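Local atomic coordinates of nisin leader peptide-processing serine protease NisP (Lactococcus lactis subsp. lactis, PDB entry 4MZD), a protein that removes the leader peptide from the precursor of the lantibiotic nisin, probably acting as a subtilisin-like serine endopeptidase. Residues 78-81 / 82-85; 182-185 / 186-190; 253-256 / 257-260; 380-383 / 384-388. One frame throughout, in Å; residues are numbered along the deposited sequence. Where two conformers were deposited one is given.

Interaction 1: 78-81 / 82-85; sequences VTNN and GESY
Thr-79 and Ser-84 face each other across a type I' beta turn, Asn-80 to Glu-83, which joins the end of helix 73-79 to the short helix 83-87. The CB of Thr-79 meets the hydroxyl of Ser-84, with OG 3.1 Å from Thr-79 CB. From there the two branches part. OG1, turned between the backbone N and the carbonyl carbon (chi1 63°), accepts the amide of Gly-82, whose N lies 2.9 Å from Thr-79 OG1, and it is also hydrogen-bonded to Met-75 O, one turn back in helix 73-79. CG2, beside the backbone N, lies 3.2 Å from Ser-84 OG and meets the ring of Tyr-85 obliquely; the OH of that tyrosine is bonded to Gly-163 O. The turn itself is closed by Glu-83 N, which donates to Asn-80 O, while Thr-79 O accepts Ser-84 N. Asn-80 and Glu-83 run alongside each other, pointing the same way, their amide and carboxylate planes 31° apart. Asn-80 was modelled in two conformers, and in the one described a weak, and therefore doubtful, hydrogen bond joins Asn-80 ND2 to Glu-83 OE1 at 3.3 Å.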
loop_
_atom_site.group_PDB
_atom_site.type_symbol
_atom_site.label_atom_id
_atom_site.label_comp_id
_atom_site.label_asym_id
_atom_site.label_seq_id
_atom_site.Cartn_x
_atom_site.Cartn_y
_atom_site.Cartn_z
ATOM N N VAL A 78 3.546 -6.472 -14.647
ATOM C CA VAL A 78 2.916 -7.499 -13.813
ATOM C C VAL A 78 1.801 -8.297 -14.498
ATOM O O VAL A 78 1.387 -9.343 -13.984
ATOM C CB VAL A 78 2.390 -6.932 -12.469
ATOM C CG1 VAL A 78 3.536 -6.366 -11.648
ATOM C CG2 VAL A 78 1.313 -5.879 -12.696
ATOM N N THR A 79 1.333 -7.813 -15.654
ATOM C CA THR A 79 0.244 -8.457 -16.390
ATOM C C THR A 79 0.706 -9.197 -17.650
ATOM O O THR A 79 -0.126 -9.718 -18.385
ATOM C CB THR A 79 -0.814 -7.427 -16.865
ATOM O OG1 THR A 79 -0.204 -6.513 -17.789
ATOM C CG2 THR A 79 -1.447 -6.674 -15.698
ATOM N N ASN A 80 2.015 -9.237 -17.884
ATOM C CA ASN A 80 2.556 -9.731 -19.147
ATOM C C ASN A 80 1.956 -8.960 -20.312
ATOM O O ASN A 80 1.340 -9.534 -21.215
ATOM C CB ASN A 80 2.317 -11.229 -19.319
ATOM C CG ASN A 80 3.209 -12.059 -18.433
ATOM O OD1 ASN A 80 4.096 -11.532 -17.759
ATOM N ND2 ASN A 80 2.992 -13.368 -18.436
ATOM N N ASN A 81 2.137 -7.646 -20.266
ATOM C CA ASN A 81 1.621 -6.753 -21.294
ATOM C C ASN A 81 0.164 -7.040 -21.641
ATOM O O ASN A 81 -0.216 -7.176 -22.808
ATOM C CB ASN A 81 2.508 -6.742 -22.544
ATOM C CG ASN A 81 2.323 -5.481 -23.364
ATOM O OD1 ASN A 81 1.483 -4.639 -23.040
ATOM N ND2 ASN A 81 3.114 -5.332 -24.423
ATOM N N GLY A 82 -0.647 -7.132 -20.595
ATOM C CA GLY A 82 -2.084 -7.237 -20.738
ATOM C C GLY A 82 -2.655 -8.641 -20.751
ATOM O O GLY A 82 -3.869 -8.802 -20.706
ATOM N N GLU A 83 -1.800 -9.660 -20.802
ATOM C CA GLU A 83 -2.291 -11.029 -20.875
ATOM C C GLU A 83 -3.247 -11.368 -19.738
ATOM O O GLU A 83 -4.251 -12.047 -19.947
ATOM C CB GLU A 83 -1.140 -12.040 -20.868
ATOM C CG GLU A 83 -1.645 -13.479 -20.989
ATOM C CD GLU A 83 -0.567 -14.534 -20.831
ATOM O OE1 GLU A 83 0.606 -14.172 -20.608
ATOM O OE2 GLU A 83 -0.903 -15.737 -20.932
ATOM N N SER A 84 -2.935 -10.924 -18.525
ATOM C CA SER A 84 -3.707 -11.373 -17.376
ATOM C C SER A 84 -5.176 -10.951 -17.439
ATOM O O SER A 84 -6.044 -11.657 -16.928
ATOM C CB SER A 84 -3.066 -10.905 -16.067
ATOM O OG SER A 84 -3.010 -9.495 -16.004
ATOM N N TYR A 85 -5.455 -9.807 -18.056
ATOM C CA TYR A 85 -6.823 -9.299 -18.105
ATOM C C TYR A 85 -7.765 -10.268 -18.796
ATOM O O TYR A 85 -8.912 -10.415 -18.387
ATOM C CB TYR A 85 -6.881 -7.949 -18.811
ATOM C CG TYR A 85 -6.083 -6.873 -18.131
ATOM C CD1 TYR A 85 -6.189 -6.662 -16.762
ATOM C CD2 TYR A 85 -5.219 -6.072 -18.859
ATOM C CE1 TYR A 85 -5.454 -5.678 -16.139
ATOM C CE2 TYR A 85 -4.489 -5.081 -18.247
ATOM C CZ TYR A 85 -4.612 -4.882 -16.888
ATOM O OH TYR A 85 -3.873 -3.894 -16.284
#

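Interaction 2: 182-185 / 186-190; sequences KSEW and VARAI
Glu-184 and Arg-188, one helical turn apart, form a salt bridge. Both chains bend to make it, the glutamate at chi2 (-89°) and the arginine at chi3, and carboxylate and guanidinium end with their planes 27° apart. The closest pair is Glu-184 OE2 and Arg-188 NE at 2.9 Å, although the hydrogen bond there is weak because the N-H points well off the oxygen. Glu-184 OE1 lies at the guanidinium edge and accepts Arg-188 NH2 on its syn side at 3.2 Å. It also takes a second, weak bond from NE. Arg-188 NH2 has a further partner in Leu-121 O, so the guanidinium ties this helix to the segment after strand 117-120.

Packing at Trp-185 comes from Lys-182 and Arg-188. Lys-182 CB sits over one face of the indole, 3.5 Å above the plane and offset toward the rim, while Arg-188 NH2 approaches Trp-185 CD1 to 3.7 Å with ring and guanidinium planes 65° apart. The stretch opens helix 183-195, the connection between strands 169-174 and 200-210 in the subtilisin-like fold. Its buried side, with Val-186, Ala-187, Ala-189 and Ile-190, lies against helix 222-238 and the central sheet; the Ala-189 side chain is about 9 Å from that of the predicted charge-relay Asp-100.

Backbone bonds follow the helical i to i+4 pattern. Val-186 N binds the carbonyl of the N-cap residue Lys-182, and Ala-187 N reaches Ser-183 O at 2.8 Å. Ser-183 OG is hydrogen-bonded to Glu-224 of helix 222-238, and Lys-182 NZ pairs with Asp-128.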
loop_
_atom_site.group_PDB
_atom_site.type_symbol
_atom_site.label_atom_id
_atom_site.label_comp_id
_atom_site.label_asym_id
_atom_site.label_seq_id
_atom_site.Cartn_x
_atom_site.Cartn_y
_atom_site.Cartn_z
ATOM N N LYS A 182 -2.599 8.197 12.469
ATOM C CA LYS A 182 -2.317 7.581 13.769
ATOM C C LYS A 182 -2.662 6.103 13.720
ATOM O O LYS A 182 -3.615 5.708 13.049
ATOM C CB LYS A 182 -3.153 8.235 14.875
ATOM C CG LYS A 182 -2.833 9.695 15.143
ATOM C CD LYS A 182 -1.531 9.856 15.910
ATOM C CE LYS A 182 -1.393 11.268 16.451
ATOM N NZ LYS A 182 -0.146 11.423 17.247
ATOM N N SER A 183 -1.912 5.286 14.456
ATOM C CA SER A 183 -2.190 3.858 14.478
ATOM C C SER A 183 -3.575 3.558 15.041
ATOM O O SER A 183 -4.208 2.593 14.636
ATOM C CB SER A 183 -1.118 3.090 15.253
ATOM O OG SER A 183 -1.103 3.465 16.616
ATOM N N GLU A 184 -4.051 4.370 15.981
ATOM C CA GLU A 184 -5.394 4.157 16.513
ATOM C C GLU A 184 -6.432 4.213 15.392
ATOM O O GLU A 184 -7.376 3.423 15.369
ATOM C CB GLU A 184 -5.723 5.182 17.605
ATOM C CG GLU A 184 -6.952 4.847 18.452
ATOM C CD GLU A 184 -8.258 5.377 17.878
ATOM O OE1 GLU A 184 -8.226 6.251 16.985
ATOM O OE2 GLU A 184 -9.332 4.927 18.340
ATOM N N TRP A 185 -6.257 5.148 14.463
ATOM C CA TRP A 185 -7.214 5.289 13.372
ATOM C C TRP A 185 -7.073 4.129 12.388
ATOM O O TRP A 185 -8.069 3.576 11.917
ATOM C CB TRP A 185 -7.036 6.603 12.615
ATOM C CG TRP A 185 -6.777 7.849 13.399
ATOM C CD1 TRP A 185 -6.845 8.037 14.756
ATOM C CD2 TRP A 185 -6.368 9.093 12.837
ATOM N NE1 TRP A 185 -6.508 9.340 15.061
ATOM C CE2 TRP A 185 -6.204 10.003 13.897
ATOM C CE3 TRP A 185 -6.129 9.528 11.526
ATOM C CZ2 TRP A 185 -5.801 11.322 13.687
ATOM C CZ3 TRP A 185 -5.735 10.834 11.316
ATOM C CH2 TRP A 185 -5.565 11.713 12.392
ATOM N N VAL A 186 -5.833 3.764 12.080
ATOM C CA VAL A 186 -5.579 2.669 11.155
ATOM C C VAL A 186 -6.121 1.349 11.698
ATOM O O VAL A 186 -6.742 0.577 10.960
ATOM C CB VAL A 186 -4.080 2.560 10.800
ATOM C CG1 VAL A 186 -3.816 1.355 9.914
ATOM C CG2 VAL A 186 -3.598 3.835 10.124
ATOM N N ALA A 187 -5.908 1.096 12.987
ATOM C CA ALA A 187 -6.423 -0.122 13.604
ATOM C C ALA A 187 -7.946 -0.187 13.523
ATOM O O ALA A 187 -8.510 -1.230 13.193
ATOM C CB ALA A 187 -5.936 -0.251 15.055
ATOM N N ARG A 188 -8.610 0.928 13.801
ATOM C CA ARG A 188 -10.065 0.987 13.660
ATOM C C ARG A 188 -10.486 0.716 12.217
ATOM O O ARG A 188 -11.487 0.046 11.963
ATOM C CB ARG A 188 -10.611 2.343 14.124
ATOM C CG ARG A 188 -10.748 2.469 15.633
ATOM C CD ARG A 188 -11.472 3.744 16.050
ATOM N NE ARG A 188 -10.708 4.947 15.735
ATOM C CZ ARG A 188 -11.151 5.941 14.968
ATOM N NH1 ARG A 188 -12.365 5.884 14.435
ATOM N NH2 ARG A 188 -10.382 6.996 14.734
ATOM N N ALA A 189 -9.725 1.250 11.269
ATOM C CA ALA A 189 -10.027 1.043 9.855
ATOM C C ALA A 189 -9.881 -0.416 9.443
ATOM O O ALA A 189 -10.688 -0.923 8.660
ATOM C CB ALA A 189 -9.147 1.932 8.985
ATOM N N ILE A 190 -8.857 -1.092 9.962
ATOM C CA ILE A 190 -8.666 -2.506 9.661
ATOM C C ILE A 190 -9.867 -3.314 10.143
ATOM O O ILE A 190 -10.411 -4.143 9.412
ATOM C CB ILE A 190 -7.369 -3.042 10.304
ATOM C CG1 ILE A 190 -6.139 -2.436 9.613
ATOM C CG2 ILE A 190 -7.337 -4.566 10.250
ATOM C CD1 ILE A 190 -4.839 -2.629 10.397
#

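Interaction 3: 253-256 / 257-260; sequences IQDN and QTMI
Asp-255 and Thr-258 meet where the chain changes from loop to helix. Asp-255 has non-helical angles (psi 88°) and the backbone is helical from Asn-256 onward, which makes Asp-255 the N-cap of helix 256-264. Two bonds start the helix: Met-259 N to Asp-255 O at 3.2 Å, and Ile-260 N to Asn-256 O at 2.8 Å.

The Asp-255 carboxylate folds back over the first turn. With CG anti to the backbone N (chi1 -176°), OD1 comes to the amide of Thr-258 in a weak capping bond of 3.3 Å, and OD2 accepts the Thr-258 hydroxyl, also weakly, with OD2 and OG1 3.0 Å apart. Both carboxylate oxygens thus serve one residue, through its main chain and its side chain.

Met-259 lies alongside Ile-253, pointing the same way. Its chain is extended to SD (chi2 -171°), which comes within 3.4 Å of Ile-253 O; the bend at chi3 then sets CE 4.1 Å from Ile-253 CG2. Met-259 and Thr-258 were each modelled in two conformers, and the thioether contacts and the hydroxyl bond hold for the ones described. Asn-256 ND2 touches Ile-260 CG1 at 3.8 Å, but its amide is bound elsewhere, by OD1 to Val-275 N and by ND2 to Gly-273 O, which fastens the helix start to the beginning of strand 275-278. Met-259 and Ile-260 also pack on that strand.

The chemistry is that of an N-terminal helix cap: a carboxylate takes up an amide at the start of the helix, and its negative charge is probably stabilised by the helix dipole.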
loop_
_atom_site.group_PDB
_atom_site.type_symbol
_atom_site.label_atom_id
_atom_site.label_comp_id
_atom_site.label_asym_id
_atom_site.label_seq_id
_atom_site.Cartn_x
_atom_site.Cartn_y
_atom_site.Cartn_z
ATOM N N ILE A 253 15.123 -4.073 6.664
ATOM C CA ILE A 253 14.408 -4.120 7.930
ATOM C C ILE A 253 14.998 -5.132 8.905
ATOM O O ILE A 253 14.662 -5.124 10.086
ATOM C CB ILE A 253 12.896 -4.350 7.718
ATOM C CG1 ILE A 253 12.643 -5.707 7.054
ATOM C CG2 ILE A 253 12.309 -3.217 6.887
ATOM C CD1 ILE A 253 12.509 -6.859 8.022
ATOM N N GLN A 254 15.886 -5.993 8.416
ATOM C CA GLN A 254 16.550 -6.966 9.276
ATOM C C GLN A 254 17.835 -6.417 9.884
ATOM O O GLN A 254 18.418 -7.040 10.767
ATOM C CB GLN A 254 16.850 -8.251 8.505
ATOM C CG GLN A 254 15.620 -9.103 8.241
ATOM C CD GLN A 254 15.973 -10.531 7.898
ATOM O OE1 GLN A 254 16.384 -10.828 6.778
ATOM N NE2 GLN A 254 15.827 -11.428 8.868
ATOM N N ASP A 255 18.274 -5.257 9.413
ATOM C CA ASP A 255 19.500 -4.643 9.909
ATOM C C ASP A 255 19.119 -3.649 10.994
ATOM O O ASP A 255 18.894 -2.469 10.724
ATOM C CB ASP A 255 20.252 -3.946 8.772
ATOM C CG ASP A 255 21.593 -3.378 9.213
ATOM O OD1 ASP A 255 21.823 -3.237 10.432
ATOM O OD2 ASP A 255 22.416 -3.059 8.332
ATOM N N ASN A 256 19.020 -4.131 12.226
ATOM C CA ASN A 256 18.478 -3.294 13.283
ATOM C C ASN A 256 19.301 -2.051 13.586
ATOM O O ASN A 256 18.738 -0.996 13.866
ATOM C CB ASN A 256 18.206 -4.086 14.563
ATOM C CG ASN A 256 17.146 -3.430 15.417
ATOM O OD1 ASN A 256 15.981 -3.378 15.033
ATOM N ND2 ASN A 256 17.541 -2.908 16.569
ATOM N N GLN A 257 20.624 -2.161 13.528
ATOM C CA GLN A 257 21.452 -1.004 13.845
ATOM C C GLN A 257 21.205 0.135 12.862
ATOM O O GLN A 257 21.175 1.302 13.242
ATOM C CB GLN A 257 22.936 -1.365 13.883
ATOM C CG GLN A 257 23.809 -0.195 14.300
ATOM C CD GLN A 257 23.484 0.292 15.700
ATOM O OE1 GLN A 257 23.561 -0.469 16.665
ATOM N NE2 GLN A 257 23.110 1.562 15.816
ATOM N N THR A 258 21.027 -0.214 11.595
ATOM C CA THR A 258 20.762 0.790 10.578
ATOM C C THR A 258 19.407 1.457 10.813
ATOM O O THR A 258 19.255 2.658 10.595
ATOM C CB THR A 258 20.855 0.192 9.164
ATOM O OG1 THR A 258 22.218 -0.166 8.894
ATOM C CG2 THR A 258 20.381 1.197 8.122
ATOM N N MET A 259 18.429 0.681 11.276
ATOM C CA MET A 259 17.113 1.236 11.589
ATOM C C MET A 259 17.168 2.132 12.826
ATOM O O MET A 259 16.481 3.152 12.896
ATOM C CB MET A 259 16.072 0.128 11.777
ATOM C CG MET A 259 15.777 -0.673 10.516
ATOM S SD MET A 259 14.372 -1.811 10.690
ATOM C CE MET A 259 13.003 -0.813 10.091
ATOM N N ILE A 260 17.978 1.750 13.806
ATOM C CA ILE A 260 18.182 2.602 14.965
ATOM C C ILE A 260 18.853 3.917 14.559
ATOM O O ILE A 260 18.434 4.992 14.989
ATOM C CB ILE A 260 19.017 1.891 16.038
ATOM C CG1 ILE A 260 18.163 0.829 16.733
ATOM C CG2 ILE A 260 19.548 2.893 17.063
ATOM C CD1 ILE A 260 17.075 1.410 17.607
#

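Interaction 4: 380-383 / 384-388; sequences RFLL and MNSPE
At the C-terminal end of helix 375-384, the polar side chains of Asn-385 and Ser-386 turn back onto the carbonyls of Phe-381 and Leu-382. Asn-385 is the first residue to leave helical angles. Its ND2 donates to Phe-381 O at 2.9 Å, a fairly straight bond (155°), and the same nitrogen sits over one face of the Phe-381 ring, 3.2 Å above the plane and offset toward the rim, nearest CE1. Ring and amide planes are 50° apart. Phe-381 CG lies anti to the backbone N (chi1 179°), which places the ring face against the amide nitrogen, and ND2 has another acceptor in Asn-405 O.

Helix 375-384 belongs to the subtilisin-like domain, where Phe-381 and Leu-382 press against helix 356-370, the helix just after the predicted charge-relay Ser-353, and against Leu-400 of helix 397-402. Leu-382 O is gripped twice. Ser-386 OG donates to it at 2.7 Å and Asn-385 N at 3.1 Å, and the two donors come from opposite faces of the carbonyl plane. Ser-386 CB also leans on this end of the helix, 3.5 Å from Leu-382 O.

Across the same turn, a water lies between Leu-383 O and Ser-386 O, at 3.1 Å and 3.0 Å, though it cannot donate to every acceptor near it at once. Met-384 N keeps the regular helical bond to Arg-380 O, and Met-384 O is bound by Asn-405 ND2.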
loop_
_atom_site.group_PDB
_atom_site.type_symbol
_atom_site.label_atom_id
_atom_site.label_comp_id
_atom_site.label_asym_id
_atom_site.label_seq_id
_atom_site.Cartn_x
_atom_site.Cartn_y
_atom_site.Cartn_z
ATOM N N ARG A 380 0.293 -18.234 1.390
ATOM C CA ARG A 380 1.119 -19.339 0.913
ATOM C C ARG A 380 1.011 -19.468 -0.603
ATOM O O ARG A 380 2.010 -19.657 -1.301
ATOM C CB ARG A 380 0.722 -20.659 1.591
ATOM C CG ARG A 380 1.118 -20.756 3.065
ATOM C CD ARG A 380 0.817 -22.131 3.665
ATOM N NE ARG A 380 -0.568 -22.257 4.114
ATOM C CZ ARG A 380 -1.452 -23.101 3.592
ATOM N NH1 ARG A 380 -2.691 -23.144 4.067
ATOM N NH2 ARG A 380 -1.099 -23.906 2.600
ATOM N N PHE A 381 -0.209 -19.363 -1.113
ATOM C CA PHE A 381 -0.446 -19.492 -2.541
ATOM C C PHE A 381 0.271 -18.391 -3.324
ATOM O O PHE A 381 0.892 -18.650 -4.354
ATOM C CB PHE A 381 -1.948 -19.486 -2.825
ATOM C CG PHE A 381 -2.293 -19.587 -4.278
ATOM C CD1 PHE A 381 -2.184 -20.788 -4.954
ATOM C CD2 PHE A 381 -2.733 -18.477 -4.971
ATOM C CE1 PHE A 381 -2.511 -20.875 -6.295
ATOM C CE2 PHE A 381 -3.060 -18.559 -6.311
ATOM C CZ PHE A 381 -2.950 -19.758 -6.973
ATOM N N LEU A 382 0.187 -17.160 -2.829
ATOM C CA LEU A 382 0.848 -16.034 -3.478
ATOM C C LEU A 382 2.347 -16.266 -3.579
ATOM O O LEU A 382 2.943 -16.128 -4.648
ATOM C CB LEU A 382 0.587 -14.735 -2.710
ATOM C CG LEU A 382 1.375 -13.507 -3.186
ATOM C CD1 LEU A 382 0.922 -13.048 -4.570
ATOM C CD2 LEU A 382 1.262 -12.376 -2.170
ATOM N N LEU A 383 2.965 -16.608 -2.456
ATOM C CA LEU A 383 4.414 -16.721 -2.428
ATOM C C LEU A 383 4.931 -17.875 -3.287
ATOM O O LEU A 383 6.005 -17.771 -3.878
ATOM C CB LEU A 383 4.931 -16.796 -0.987
ATOM C CG LEU A 383 4.636 -15.542 -0.157
ATOM C CD1 LEU A 383 5.310 -15.600 1.206
ATOM C CD2 LEU A 383 5.055 -14.289 -0.906
ATOM N N MET A 384 4.172 -18.961 -3.369
ATOM C CA MET A 384 4.587 -20.106 -4.173
ATOM C C MET A 384 4.470 -19.831 -5.667
ATOM O O MET A 384 5.132 -20.480 -6.478
ATOM C CB MET A 384 3.765 -21.339 -3.812
ATOM C CG MET A 384 3.886 -21.739 -2.361
ATOM S SD MET A 384 3.105 -23.318 -2.012
ATOM C CE MET A 384 1.665 -23.260 -3.073
ATOM N N ASN A 385 3.624 -18.872 -6.027
ATOM C CA ASN A 385 3.353 -18.577 -7.433
ATOM C C ASN A 385 3.806 -17.176 -7.829
ATOM O O ASN A 385 3.191 -16.509 -8.672
ATOM C CB ASN A 385 1.878 -18.802 -7.763
ATOM C CG ASN A 385 1.478 -20.261 -7.638
ATOM O OD1 ASN A 385 1.803 -21.080 -8.499
ATOM N ND2 ASN A 385 0.785 -20.594 -6.562
ATOM N N SER A 386 4.891 -16.741 -7.200
ATOM C CA SER A 386 5.544 -15.489 -7.538
ATOM C C SER A 386 6.979 -15.800 -7.915
ATOM O O SER A 386 7.743 -16.305 -7.093
ATOM C CB SER A 386 5.530 -14.529 -6.350
ATOM O OG SER A 386 4.207 -14.160 -6.019
ATOM N N PRO A 387 7.357 -15.497 -9.161
ATOM C CA PRO A 387 8.693 -15.854 -9.632
ATOM C C PRO A 387 9.761 -14.963 -9.021
ATOM O O PRO A 387 9.477 -13.888 -8.494
ATOM C CB PRO A 387 8.599 -15.600 -11.135
ATOM C CG PRO A 387 7.611 -14.487 -11.247
ATOM C CD PRO A 387 6.590 -14.761 -10.184
ATOM N N GLU A 388 11.002 -15.417 -9.103
ATOM C CA GLU A 388 12.113 -14.661 -8.563
ATOM C C GLU A 388 12.856 -13.906 -9.657
ATOM O O GLU A 388 13.146 -14.453 -10.727
ATOM C CB GLU A 388 13.070 -15.590 -7.824
ATOM C CG GLU A 388 14.347 -14.916 -7.392
ATOM C CD GLU A 388 15.325 -15.882 -6.767
ATOM O OE1 GLU A 388 14.990 -16.472 -5.718
ATOM O OE2 GLU A 388 16.427 -16.054 -7.327
HETATM O O HOH W 1 7.408 -19.147 -6.323
#

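All four contacts are local, each joining residues a turn or so apart, and they lie in series along the chain without touching. Interaction 2 is the most buried: it covers the first turns of a helix packed on the central sheet, and a salt bridge at its more exposed residues accompanies apolar packing on the buried side. Interactions 1, 3 and 4, also at helix ends, are only partly buried. Interaction 3 caps a helix start with a carboxylate, interaction 4 a helix end with amide and hydroxyl groups, and interaction 1 bends one helix into the next. Interactions 1 and 4 are closest, their centres about 17 Å apart, and both border helix 397-402.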